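Flagella basal body P-ring formation protein FlgA (Salmonella typhimurium, PDB 3TEE) assists assembly of the flagellar P-ring in the periplasm, probably as a chaperone for the P-ring protein FlgI. Local coordinates at residues K88-L96 with L110-S120; Q137-Q148 with A160-V170. All blocks are in the same frame, centred on the assembly; numbering follows the deposited sequence.

Contact 1: residues K88-L96 with L110-S120; sequences KLTPANVTL and LDIRQIQDAVS
Leu-89 lays its isobutyl group over Ile-115 and residues 118-120, and its two methyls part company there. CD1 comes down on the peptide between Val-119 and Ser-120, 3.5 Å from Ser-120 N, while CD2 runs across the branch of Ile-115 and lies 3.8 Å from its CG2. The two side chains cross at about a right angle, and Ala-118 CB borders the same methyl. Ile-115 is entered from a second direction by Val-94, whose CG2 meets the Ile-115 CD1 methyl tip to tip at 3.5 Å. That encounter depends on two torsions: with CG1 of Ile-115 between the backbone N and the carbonyl carbon, chi1 (62°) carries CG1 to the Val-94 side and chi2 (73°) then sets the direction of CD1, leaving CG2 next to Leu-89. Beside these buried residues the backbones are joined by a single bridge, Lys-88 with Val-119, in which Leu-89 N donates to Ala-118 O at 3.1 Å in an almost straight bond (178°). FlgA belongs to a family with an SAF-like domain, and here the loop leading into strand 94-100 is fastened to the short strand 118-120, which a type II turn from Ile-115 to Ala-118 introduces. Val-77 of strand 62-79 and Ile-135 of strand 135-137 extend the apolar cluster, touching Val-94 and Leu-89 respectively. The loop carrying Leu-89 is braced from within by the Asn-93 amide: ND2 donates to Lys-88 O at 2.9 Å, in the plane of both amide and carbonyl, while OD1 receives Thr-90 N at 2.7 Å from above its carbonyl plane. Farther along, Leu-96 turns CD2 to the 3-10 segment 112-115, reaching Ile-112 CB at 4.3 Å and passing close to Leu-110 O.

Contact 2: residues Q137-Q148 with A160-V170; sequences QAWRVKAGQRVQ and AEGQAMNNAAV
The Trp-139 indole carries Asn-167 CB on one face, a CH-pi contact 3.4 Å from the centroid of the five-membered ring and almost on its normal. Gln-137 O lies over the opposite face, toward the rim, and Ala-169 N approaches the ring edge near CE3. Arg-136, just before the segment, makes a cation-pi contact with the indole. This ring flanks the lead-in to the antiparallel beta hairpin of strands 146-152 and 157-164. The Asn-167 amide is turned only 13° from the indole plane, and its OD1 accepts Ala-143 N at 3.0 Å from above the carbonyl plane. On the hairpin itself the guanidinium of Arg-146 uses its edge: NH2 donates to Glu-161 OE1 at 2.8 Å, the oxygen lying in the guanidinium plane but being met from above the carboxylate. The two planes stand nearly perpendicular in this salt bridge. Val-147 and Gly-162 form a hydrogen-bonded pair, Arg-146 and Gln-163 a non-hydrogen-bonded one. Earlier in the chain, Arg-140 and Val-141 both face Ala-168 in a classic beta bulge: Val-141 exchanges two good backbone bonds with Ala-168, whereas that from Arg-140 N is weak. Arg-140 NE is held elsewhere, by Ser-190 O. The type II turn from Lys-142 to Gln-145 folds over Ala-164, placing Gly-144 N 2.7 Å from Ala-164 O. Ala-164 CB is pressed unusually tightly against Val-141 CG1, at 3.3 Å, and also touches Val-147 CG1. Ile-194 of strand 194-197 packs on both valines. The extended Gln-163 side chain, with CG anti to the backbone N (chi1 -161°), brings NE2 to 3.1 Å from Gly-144 O, which lies 2° out of the amide plane.

Overall arrangement
From the N terminus, the chain passes through helix 2-14 and the first strands of a sheet that includes 62-79. Contact 1 then joins the lead-in to strand 94-100, the partner of 62-79, to strand 118-120 of the two-stranded sheet with 135-137, closing the loop between them. Contact 2 follows in series, neither nested in nor crossing the first: it closes the hairpin loop between strands 146-152 and 157-164 and fastens the preceding residues 137-145 to 163-170, at the start of the five-stranded mixed sheet that ends with strand 194-197. The centres are about 23 Å apart, yet the two contacts meet where Asp-117 O is a probable hydrogen-bond partner of Ala-138 N, 2.8 Å away.

Contact 1: residues K88-L96 with L110-S120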
loop_
_atom_site.group_PDB
_atom_site.type_symbol
_atom_site.label_atom_id
_atom_site.label_comp_id
_atom_site.label_asym_id
_atom_site.label_seq_id
_atom_site.Cartn_x
_atom_site.Cartn_y
_atom_site.Cartn_z
ATOM N N LYS A 88 11.342 -3.190 -13.017
ATOM C CA LYS A 88 10.615 -1.991 -12.595
ATOM C C LYS A 88 9.237 -1.995 -13.249
ATOM O O LYS A 88 9.123 -2.347 -14.418
ATOM C CB LYS A 88 11.336 -0.712 -13.059
ATOM C CG LYS A 88 12.672 -0.443 -12.378
ATOM C CD LYS A 88 13.338 0.789 -12.975
ATOM C CE LYS A 88 14.693 1.068 -12.366
ATOM N NZ LYS A 88 15.383 2.199 -13.046
ATOM N N LEU A 89 8.214 -1.592 -12.505
ATOM C CA LEU A 89 6.857 -1.412 -13.010
ATOM C C LEU A 89 6.871 -0.007 -13.618
ATOM O O LEU A 89 7.288 0.948 -12.946
ATOM C CB LEU A 89 5.828 -1.515 -11.868
ATOM C CG LEU A 89 5.255 -2.910 -11.565
ATOM C CD1 LEU A 89 6.325 -3.885 -10.995
ATOM C CD2 LEU A 89 4.055 -2.817 -10.640
ATOM N N THR A 90 6.516 0.110 -14.909
ATOM C CA THR A 90 6.556 1.380 -15.654
ATOM C C THR A 90 5.226 1.624 -16.394
ATOM O O THR A 90 4.410 0.705 -16.463
ATOM C CB THR A 90 7.719 1.343 -16.699
ATOM O OG1 THR A 90 7.400 0.393 -17.709
ATOM C CG2 THR A 90 9.107 1.027 -16.093
ATOM N N PRO A 91 5.012 2.800 -17.043
ATOM C CA PRO A 91 3.786 2.978 -17.842
ATOM C C PRO A 91 3.788 2.104 -19.115
ATOM O O PRO A 91 2.775 1.983 -19.782
ATOM C CB PRO A 91 3.793 4.489 -18.170
ATOM C CG PRO A 91 4.816 5.093 -17.245
ATOM C CD PRO A 91 5.843 4.022 -17.092
ATOM N N ALA A 92 4.906 1.448 -19.410
ATOM C CA ALA A 92 5.015 0.547 -20.554
ATOM C C ALA A 92 4.599 -0.884 -20.183
ATOM O O ALA A 92 4.252 -1.662 -21.067
ATOM C CB ALA A 92 6.447 0.542 -21.082
ATOM N N ASN A 93 4.632 -1.246 -18.895
ATOM C CA ASN A 93 4.336 -2.639 -18.531
ATOM C C ASN A 93 3.193 -2.878 -17.532
ATOM O O ASN A 93 2.926 -4.021 -17.192
ATOM C CB ASN A 93 5.628 -3.371 -18.143
ATOM C CG ASN A 93 6.277 -2.838 -16.888
ATOM O OD1 ASN A 93 5.638 -2.176 -16.072
ATOM N ND2 ASN A 93 7.531 -3.195 -16.657
ATOM N N VAL A 94 2.562 -1.800 -17.016
ATOM C CA VAL A 94 1.397 -1.913 -16.114
ATOM C C VAL A 94 0.412 -0.857 -16.534
ATOM O O VAL A 94 0.827 0.268 -16.842
ATOM C CB VAL A 94 1.682 -1.815 -14.584
ATOM C CG1 VAL A 94 2.516 -2.984 -14.082
ATOM C CG2 VAL A 94 2.306 -0.466 -14.202
ATOM N N THR A 95 -0.888 -1.197 -16.544
ATOM C CA THR A 95 -1.938 -0.261 -16.950
ATOM C C THR A 95 -3.214 -0.451 -16.138
ATOM O O THR A 95 -3.372 -1.427 -15.422
ATOM C CB THR A 95 -2.302 -0.481 -18.437
ATOM O OG1 THR A 95 -2.843 -1.794 -18.616
ATOM C CG2 THR A 95 -1.138 -0.292 -19.342
ATOM N N LEU A 96 -4.171 0.418 -16.383
ATOM C CA LEU A 96 -5.486 0.354 -15.757
ATOM C C LEU A 96 -6.395 -0.420 -16.671
ATOM O O LEU A 96 -6.463 -0.145 -17.866
ATOM C CB LEU A 96 -6.043 1.768 -15.538
ATOM C CG LEU A 96 -5.459 2.616 -14.420
ATOM C CD1 LEU A 96 -6.185 3.937 -14.380
ATOM C CD2 LEU A 96 -5.646 1.962 -13.024
ATOM N N LEU A 110 -5.392 -0.649 -6.891
ATOM C CA LEU A 110 -6.476 -0.005 -7.633
ATOM C C LEU A 110 -6.059 1.340 -8.199
ATOM O O LEU A 110 -6.536 1.759 -9.262
ATOM C CB LEU A 110 -7.731 0.151 -6.753
ATOM C CG LEU A 110 -8.295 -1.118 -6.116
ATOM C CD1 LEU A 110 -9.485 -0.792 -5.242
ATOM C CD2 LEU A 110 -8.644 -2.184 -7.170
ATOM N N ASP A 111 -5.145 1.996 -7.499
ATOM C CA ASP A 111 -4.657 3.321 -7.830
ATOM C C ASP A 111 -3.279 3.211 -8.435
ATOM O O ASP A 111 -2.356 2.749 -7.774
ATOM C CB ASP A 111 -4.654 4.176 -6.553
ATOM C CG ASP A 111 -3.989 5.533 -6.640
ATOM O OD1 ASP A 111 -3.568 6.047 -5.583
ATOM O OD2 ASP A 111 -3.910 6.094 -7.762
ATOM N N ILE A 112 -3.140 3.658 -9.683
ATOM C CA ILE A 112 -1.897 3.641 -10.448
ATOM C C ILE A 112 -0.737 4.370 -9.726
ATOM O O ILE A 112 0.423 4.042 -9.947
ATOM C CB ILE A 112 -2.178 4.192 -11.874
ATOM C CG1 ILE A 112 -1.114 3.783 -12.904
ATOM C CG2 ILE A 112 -2.449 5.708 -11.865
ATOM C CD1 ILE A 112 -1.169 2.298 -13.356
ATOM N N ARG A 113 -1.057 5.322 -8.832
ATOM C CA ARG A 113 -0.042 6.068 -8.068
ATOM C C ARG A 113 0.696 5.168 -7.074
ATOM O O ARG A 113 1.884 5.391 -6.841
ATOM C CB ARG A 113 -0.659 7.294 -7.369
ATOM C CG ARG A 113 -1.197 8.335 -8.356
ATOM C CD ARG A 113 -1.803 9.540 -7.663
ATOM N NE ARG A 113 -3.183 9.303 -7.227
ATOM C CZ ARG A 113 -3.545 9.060 -5.970
ATOM N NH1 ARG A 113 -2.632 8.983 -5.009
ATOM N NH2 ARG A 113 -4.823 8.861 -5.669
ATOM N N GLN A 114 0.022 4.116 -6.546
ATOM C CA GLN A 114 0.615 3.140 -5.612
ATOM C C GLN A 114 1.779 2.338 -6.238
ATOM O O GLN A 114 2.551 1.739 -5.493
ATOM C CB GLN A 114 -0.437 2.128 -5.095
ATOM C CG GLN A 114 -1.708 2.691 -4.436
ATOM C CD GLN A 114 -2.610 1.560 -3.968
ATOM O OE1 GLN A 114 -2.210 0.750 -3.117
ATOM N NE2 GLN A 114 -3.842 1.450 -4.527
ATOM N N ILE A 115 1.864 2.263 -7.587
ATOM C CA ILE A 115 2.910 1.500 -8.285
ATOM C C ILE A 115 4.124 2.337 -8.731
ATOM O O ILE A 115 5.000 1.837 -9.437
ATOM C CB ILE A 115 2.390 0.453 -9.333
ATOM C CG1 ILE A 115 1.593 1.078 -10.500
ATOM C CG2 ILE A 115 1.576 -0.642 -8.657
ATOM C CD1 ILE A 115 2.417 1.869 -11.581
ATOM N N GLN A 116 4.173 3.613 -8.310
ATOM C CA GLN A 116 5.302 4.503 -8.588
ATOM C C GLN A 116 6.525 3.962 -7.836
ATOM O O GLN A 116 6.417 3.610 -6.663
ATOM C CB GLN A 116 4.982 5.944 -8.157
ATOM C CG GLN A 116 4.035 6.670 -9.117
ATOM C CD GLN A 116 3.791 8.106 -8.714
ATOM O OE1 GLN A 116 4.700 8.827 -8.278
ATOM N NE2 GLN A 116 2.561 8.565 -8.886
ATOM N N ASP A 117 7.645 3.794 -8.536
ATOM C CA ASP A 117 8.883 3.208 -7.987
ATOM C C ASP A 117 8.742 1.759 -7.443
ATOM O O ASP A 117 9.540 1.334 -6.605
ATOM C CB ASP A 117 9.596 4.152 -6.990
ATOM C CG ASP A 117 10.485 5.161 -7.677
ATOM O OD1 ASP A 117 11.592 4.777 -8.112
ATOM O OD2 ASP A 117 10.058 6.331 -7.813
ATOM N N ALA A 118 7.730 1.006 -7.923
ATOM C CA ALA A 118 7.531 -0.384 -7.518
ATOM C C ALA A 118 8.369 -1.292 -8.402
ATOM O O ALA A 118 8.691 -0.943 -9.538
ATOM C CB ALA A 118 6.066 -0.759 -7.605
ATOM N N VAL A 119 8.791 -2.433 -7.849
ATOM C CA VAL A 119 9.614 -3.418 -8.533
ATOM C C VAL A 119 8.944 -4.776 -8.325
ATOM O O VAL A 119 8.418 -5.042 -7.239
ATOM C CB VAL A 119 11.077 -3.365 -7.988
ATOM C CG1 VAL A 119 11.892 -4.559 -8.447
ATOM C CG2 VAL A 119 11.778 -2.061 -8.397
ATOM N N SER A 120 8.948 -5.628 -9.362
ATOM C CA SER A 120 8.301 -6.927 -9.260
ATOM C C SER A 120 9.125 -7.931 -8.465
ATOM O O SER A 120 10.339 -8.030 -8.646
ATOM C CB SER A 120 8.019 -7.495 -10.649
ATOM O OG SER A 120 7.174 -8.620 -10.513
#

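Contact 2: residues Q137-Q148 with A160-V170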
loop_
_atom_site.group_PDB
_atom_site.type_symbol
_atom_site.label_atom_id
_atom_site.label_comp_id
_atom_site.label_asym_id
_atom_site.label_seq_id
_atom_site.Cartn_x
_atom_site.Cartn_y
_atom_site.Cartn_z
ATOM N N GLN A 137 9.083 -1.793 -2.981
ATOM C CA GLN A 137 9.591 -0.490 -3.404
ATOM C C GLN A 137 10.969 -0.697 -3.986
ATOM O O GLN A 137 11.642 -1.666 -3.624
ATOM C CB GLN A 137 9.619 0.526 -2.238
ATOM C CG GLN A 137 8.322 1.334 -2.115
ATOM C CD GLN A 137 7.960 2.091 -3.376
ATOM O OE1 GLN A 137 8.614 3.066 -3.766
ATOM N NE2 GLN A 137 6.909 1.647 -4.050
ATOM N N ALA A 138 11.383 0.177 -4.915
ATOM C CA ALA A 138 12.702 0.092 -5.535
ATOM C C ALA A 138 13.808 0.306 -4.486
ATOM O O ALA A 138 13.556 0.905 -3.435
ATOM C CB ALA A 138 12.830 1.142 -6.629
ATOM N N TRP A 139 15.014 -0.193 -4.761
ATOM C CA TRP A 139 16.126 0.016 -3.835
ATOM C C TRP A 139 16.746 1.378 -4.117
ATOM O O TRP A 139 17.257 1.596 -5.218
ATOM C CB TRP A 139 17.191 -1.077 -3.973
ATOM C CG TRP A 139 16.731 -2.496 -3.767
ATOM C CD1 TRP A 139 17.109 -3.581 -4.500
ATOM C CD2 TRP A 139 15.911 -2.998 -2.697
ATOM N NE1 TRP A 139 16.581 -4.727 -3.955
ATOM C CE2 TRP A 139 15.830 -4.397 -2.856
ATOM C CE3 TRP A 139 15.265 -2.404 -1.599
ATOM C CZ2 TRP A 139 15.127 -5.214 -1.961
ATOM C CZ3 TRP A 139 14.542 -3.210 -0.726
ATOM C CH2 TRP A 139 14.458 -4.596 -0.926
ATOM N N ARG A 140 16.681 2.304 -3.152
ATOM C CA ARG A 140 17.328 3.615 -3.305
ATOM C C ARG A 140 18.834 3.396 -3.107
ATOM O O ARG A 140 19.657 4.008 -3.791
ATOM C CB ARG A 140 16.770 4.636 -2.285
ATOM C CG ARG A 140 17.333 6.063 -2.411
ATOM C CD ARG A 140 16.998 6.734 -3.734
ATOM N NE ARG A 140 17.832 7.908 -4.016
ATOM C CZ ARG A 140 19.001 7.873 -4.651
ATOM N NH1 ARG A 140 19.515 6.717 -5.047
ATOM N NH2 ARG A 140 19.668 8.993 -4.883
ATOM N N VAL A 141 19.172 2.459 -2.213
ATOM C CA VAL A 141 20.540 2.083 -1.912
ATOM C C VAL A 141 20.691 0.593 -2.231
ATOM O O VAL A 141 19.860 -0.212 -1.811
ATOM C CB VAL A 141 20.864 2.453 -0.431
ATOM C CG1 VAL A 141 22.009 1.639 0.126
ATOM C CG2 VAL A 141 21.134 3.947 -0.287
ATOM N N LYS A 142 21.724 0.239 -2.998
ATOM C CA LYS A 142 21.997 -1.156 -3.354
ATOM C C LYS A 142 23.276 -1.654 -2.697
ATOM O O LYS A 142 24.196 -0.871 -2.519
ATOM C CB LYS A 142 22.074 -1.339 -4.883
ATOM C CG LYS A 142 20.751 -1.017 -5.597
ATOM C CD LYS A 142 20.918 -0.992 -7.107
ATOM C CE LYS A 142 19.627 -0.609 -7.795
ATOM N NZ LYS A 142 19.822 -0.370 -9.249
ATOM N N ALA A 143 23.338 -2.955 -2.343
ATOM C CA ALA A 143 24.514 -3.571 -1.737
ATOM C C ALA A 143 25.756 -3.345 -2.628
ATOM O O ALA A 143 25.682 -3.532 -3.846
ATOM C CB ALA A 143 24.267 -5.054 -1.524
ATOM N N GLY A 144 26.840 -2.856 -2.024
ATOM C CA GLY A 144 28.099 -2.582 -2.712
ATOM C C GLY A 144 28.267 -1.150 -3.191
ATOM O O GLY A 144 29.368 -0.747 -3.573
ATOM N N GLN A 145 27.191 -0.368 -3.141
ATOM C CA GLN A 145 27.159 1.029 -3.568
ATOM C C GLN A 145 27.864 1.940 -2.573
ATOM O O GLN A 145 27.706 1.762 -1.365
ATOM C CB GLN A 145 25.699 1.473 -3.685
ATOM C CG GLN A 145 25.425 2.669 -4.566
ATOM C CD GLN A 145 23.952 2.679 -4.900
ATOM O OE1 GLN A 145 23.115 3.140 -4.118
ATOM N NE2 GLN A 145 23.599 2.110 -6.045
ATOM N N ARG A 146 28.581 2.958 -3.090
ATOM C CA ARG A 146 29.227 3.991 -2.293
ATOM C C ARG A 146 28.096 4.885 -1.803
ATOM O O ARG A 146 27.246 5.295 -2.599
ATOM C CB ARG A 146 30.236 4.785 -3.142
ATOM C CG ARG A 146 30.965 5.892 -2.378
ATOM C CD ARG A 146 32.071 6.523 -3.201
ATOM N NE ARG A 146 32.473 7.828 -2.671
ATOM C CZ ARG A 146 31.990 8.992 -3.097
ATOM N NH1 ARG A 146 31.081 9.030 -4.064
ATOM N NH2 ARG A 146 32.413 10.129 -2.560
ATOM N N VAL A 147 28.023 5.114 -0.488
ATOM C CA VAL A 147 26.945 5.924 0.101
ATOM C C VAL A 147 27.533 6.961 1.044
ATOM O O VAL A 147 28.688 6.838 1.453
ATOM C CB VAL A 147 25.879 5.067 0.835
ATOM C CG1 VAL A 147 25.086 4.193 -0.135
ATOM C CG2 VAL A 147 26.506 4.226 1.948
ATOM N N GLN A 148 26.714 7.941 1.425
ATOM C CA GLN A 148 27.097 8.990 2.352
ATOM C C GLN A 148 26.329 8.787 3.646
ATOM O O GLN A 148 25.106 8.627 3.634
ATOM C CB GLN A 148 26.809 10.395 1.762
ATOM C CG GLN A 148 27.847 10.873 0.746
ATOM C CD GLN A 148 29.098 11.442 1.377
ATOM O OE1 GLN A 148 30.212 10.994 1.097
ATOM N NE2 GLN A 148 28.953 12.466 2.214
ATOM N N ALA A 160 30.348 11.055 6.422
ATOM C CA ALA A 160 31.351 10.050 6.090
ATOM C C ALA A 160 30.913 9.144 4.951
ATOM O O ALA A 160 29.716 8.948 4.738
ATOM C CB ALA A 160 31.709 9.241 7.321
ATOM N N GLU A 161 31.883 8.651 4.181
ATOM C CA GLU A 161 31.621 7.785 3.032
ATOM C C GLU A 161 31.783 6.351 3.480
ATOM O O GLU A 161 32.621 6.047 4.332
ATOM C CB GLU A 161 32.600 8.043 1.862
ATOM C CG GLU A 161 33.178 9.446 1.731
ATOM C CD GLU A 161 34.205 9.609 0.624
ATOM O OE1 GLU A 161 33.996 10.481 -0.251
ATOM O OE2 GLU A 161 35.217 8.870 0.631
ATOM N N GLY A 162 30.982 5.485 2.896
ATOM C CA GLY A 162 31.024 4.062 3.169
ATOM C C GLY A 162 30.390 3.268 2.053
ATOM O O GLY A 162 29.953 3.835 1.052
ATOM N N GLN A 163 30.348 1.951 2.216
ATOM C CA GLN A 163 29.767 1.053 1.222
ATOM C C GLN A 163 28.530 0.397 1.802
ATOM O O GLN A 163 28.600 -0.198 2.877
ATOM C CB GLN A 163 30.814 0.006 0.818
ATOM C CG GLN A 163 30.550 -0.702 -0.493
ATOM C CD GLN A 163 31.654 -1.679 -0.831
ATOM O OE1 GLN A 163 32.444 -2.091 0.028
ATOM N NE2 GLN A 163 31.724 -2.090 -2.088
ATOM N N ALA A 164 27.380 0.536 1.116
ATOM C CA ALA A 164 26.143 -0.089 1.567
ATOM C C ALA A 164 26.342 -1.596 1.581
ATOM O O ALA A 164 26.891 -2.167 0.629
ATOM C CB ALA A 164 25.002 0.268 0.640
ATOM N N MET A 165 25.972 -2.223 2.682
ATOM C CA MET A 165 26.124 -3.670 2.799
ATOM C C MET A 165 24.852 -4.428 2.391
ATOM O O MET A 165 24.915 -5.626 2.134
ATOM C CB MET A 165 26.534 -4.021 4.220
ATOM C CG MET A 165 27.921 -3.520 4.548
ATOM S SD MET A 165 28.353 -4.069 6.176
ATOM C CE MET A 165 28.802 -5.769 5.833
ATOM N N ASN A 166 23.712 -3.731 2.324
ATOM C CA ASN A 166 22.437 -4.347 1.973
ATOM C C ASN A 166 21.610 -3.427 1.067
ATOM O O ASN A 166 21.886 -2.227 0.961
ATOM C CB ASN A 166 21.655 -4.716 3.260
ATOM C CG ASN A 166 21.225 -3.516 4.089
ATOM O OD1 ASN A 166 22.042 -2.777 4.629
ATOM N ND2 ASN A 166 19.934 -3.275 4.194
ATOM N N ASN A 167 20.583 -4.001 0.419
ATOM C CA ASN A 167 19.662 -3.255 -0.432
ATOM C C ASN A 167 18.648 -2.618 0.464
ATOM O O ASN A 167 18.228 -3.229 1.452
ATOM C CB ASN A 167 18.959 -4.196 -1.420
ATOM C CG ASN A 167 19.902 -4.848 -2.390
ATOM O OD1 ASN A 167 20.727 -4.184 -3.024
ATOM N ND2 ASN A 167 19.795 -6.165 -2.528
ATOM N N ALA A 168 18.286 -1.363 0.174
ATOM C CA ALA A 168 17.322 -0.670 1.012
ATOM C C ALA A 168 16.596 0.395 0.249
ATOM O O ALA A 168 17.206 1.140 -0.518
ATOM C CB ALA A 168 18.005 -0.067 2.243
ATOM N N ALA A 169 15.286 0.474 0.479
ATOM C CA ALA A 169 14.408 1.494 -0.094
ATOM C C ALA A 169 14.484 2.724 0.818
ATOM O O ALA A 169 15.053 2.636 1.914
ATOM C CB ALA A 169 12.969 0.970 -0.135
ATOM N N VAL A 170 13.903 3.865 0.373
ATOM C CA VAL A 170 13.786 5.106 1.153
ATOM C C VAL A 170 13.029 4.735 2.442
ATOM O O VAL A 170 12.116 3.899 2.394
ATOM C CB VAL A 170 13.075 6.233 0.347
ATOM C CG1 VAL A 170 12.813 7.478 1.203
ATOM C CG2 VAL A 170 13.871 6.608 -0.906
HETATM O O HOH W 1 13.262 3.965 -2.992
#